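Local coordinates for protein 2-dehydro-3-deoxy-D-arabinonate dehydratase (Sulfolobus solfataricus, PDB 3BQB) that dehydrates 2-dehydro-3-deoxy-D-arabinonate to 2,5-dioxopentanoate with magnesium or calcium as cofactor, in the pentose oxidation pathway leading from D-arabinonate to 2-oxoglutarate, at residues B[142-147]-B[256-261]. Numbering follows the deposited sequence.
With MG (magnesium ion), chain F.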
# COMPACT_ATOMS: atom_id res chain seq x y z
N PRO B 142 -0.68 12.92 -37.35
CA PRO B 142 0.38 12.51 -36.44
C PRO B 142 1.57 13.42 -36.65
O PRO B 142 1.82 13.85 -37.77
CB PRO B 142 0.70 11.08 -36.89
CG PRO B 142 0.39 11.08 -38.33
CD PRO B 142 -0.78 12.01 -38.51
N GLU B 143 2.29 13.72 -35.57
CA GLU B 143 3.51 14.51 -35.65
C GLU B 143 4.64 13.66 -35.09
O GLU B 143 4.72 13.49 -33.87
CB GLU B 143 3.36 15.80 -34.85
CG GLU B 143 2.33 16.76 -35.42
CD GLU B 143 2.22 18.05 -34.62
OE1 GLU B 143 1.36 18.88 -34.97
OE2 GLU B 143 2.97 18.23 -33.63
N PRO B 144 5.49 13.11 -35.97
CA PRO B 144 6.61 12.27 -35.54
C PRO B 144 7.73 13.09 -34.95
O PRO B 144 8.25 13.98 -35.62
CB PRO B 144 7.06 11.61 -36.84
CG PRO B 144 6.72 12.61 -37.89
CD PRO B 144 5.44 13.25 -37.44
N GLU B 145 8.10 12.80 -33.71
CA GLU B 145 9.11 13.60 -33.01
C GLU B 145 10.06 12.72 -32.21
O GLU B 145 9.69 11.65 -31.74
CB GLU B 145 8.43 14.60 -32.08
CG GLU B 145 7.23 15.30 -32.70
CD GLU B 145 6.72 16.49 -31.91
OE1 GLU B 145 5.85 17.21 -32.45
OE2 GLU B 145 7.20 16.73 -30.78
N LEU B 146 11.29 13.21 -32.06
CA LEU B 146 12.21 12.67 -31.07
C LEU B 146 11.76 13.22 -29.71
O LEU B 146 11.48 14.41 -29.58
CB LEU B 146 13.64 13.11 -31.36
CG LEU B 146 14.70 12.61 -30.38
CD1 LEU B 146 14.88 11.11 -30.52
CD2 LEU B 146 16.02 13.33 -30.59
N ALA B 147 11.70 12.34 -28.71
CA ALA B 147 11.38 12.74 -27.35
C ALA B 147 12.49 12.31 -26.40
O ALA B 147 13.16 11.31 -26.63
CB ALA B 147 10.06 12.13 -26.91
N THR B 256 8.12 18.43 -34.49
CA THR B 256 8.09 17.66 -35.74
C THR B 256 8.53 18.50 -36.93
O THR B 256 8.47 19.73 -36.88
CB THR B 256 6.69 17.10 -36.04
OG1 THR B 256 6.78 16.13 -37.09
CG2 THR B 256 5.71 18.22 -36.45
N ALA B 257 8.96 17.81 -37.99
CA ALA B 257 9.27 18.43 -39.29
C ALA B 257 8.47 17.81 -40.45
O ALA B 257 8.45 18.37 -41.55
CB ALA B 257 10.76 18.34 -39.56
N ILE B 258 7.83 16.68 -40.21
CA ILE B 258 7.08 15.97 -41.24
C ILE B 258 5.60 16.30 -41.08
O ILE B 258 4.96 15.87 -40.13
CB ILE B 258 7.32 14.44 -41.16
CG1 ILE B 258 8.83 14.14 -41.17
CG2 ILE B 258 6.63 13.72 -42.32
CD1 ILE B 258 9.18 12.73 -40.80
N VAL B 259 5.08 17.08 -42.03
CA VAL B 259 3.71 17.59 -41.96
C VAL B 259 2.94 17.21 -43.21
O VAL B 259 3.05 17.88 -44.24
CB VAL B 259 3.70 19.12 -41.81
CG1 VAL B 259 2.27 19.63 -41.60
CG2 VAL B 259 4.61 19.55 -40.65
N PRO B 260 2.15 16.12 -43.14
CA PRO B 260 1.23 15.74 -44.23
C PRO B 260 0.27 16.86 -44.64
O PRO B 260 0.04 17.80 -43.88
CB PRO B 260 0.45 14.56 -43.63
CG PRO B 260 1.35 13.99 -42.61
CD PRO B 260 2.10 15.15 -42.03
N GLY B 261 -0.27 16.75 -45.85
CA GLY B 261 -1.11 17.79 -46.42
C GLY B 261 -2.53 17.78 -45.88
O GLY B 261 -2.93 16.87 -45.15
MG MG F . 4.56 18.80 -31.49
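The magnesium site of the dehydratase meets its substrate site here, where Glu143 and Glu145, on strand 140-150, lie against the substrate-binding Thr256 of 256-261. Glu145 OE1 is 2.3 Å from the magnesium ion, to which Asp164 also binds. The other oxygen, OE2, accepts hydrogen bonds from Gly255 N and Thr253 OG1, which should limit rotation of the carboxylate and hold OE1 toward the metal. The stem of Glu145 crosses Thr256 at about a right angle, its CG 3.8 Å from Thr256 CB. Glu143, the further metal ligand, has OE2 at a longer 2.7 Å from the magnesium; this oxygen also forms a salt bridge with the substrate-binding Lys182. Acidic side chains suit these places, offering negative oxygens to a divalent cation and, in Glu143, to a lysine as well.

Thr256 uses both branches: the hydroxyl for Pro144 and Ile258, the methyl for Glu143. With OG1 anti to the backbone N (chi1 -167°), the hydroxyl donates to Pro144 O at 3.0 Å, approaching from above the carbonyl plane, 39° out of it. OG1 also accepts a weak bond from Ile258 N, 3.3 Å away in the loop that follows. The methyl CG2 lies across the aliphatic stem of Glu143, 3.7 Å from its CB. A valine here would probably leave Pro144 O without this donor and Ile258 N without its weak acceptor.

Strands 140-150 and 250-256 pair antiparallel in this FAH-family domain. The ring of Pro144, which has no N-H to satisfy, packs through CG against Ile258 CB at 3.8 Å, the two side chains crossing at about a right angle. Leu210 of strand 207-214 touches both, while Phe220 and Val224 of strand 217-225 pack on the branched Ile258.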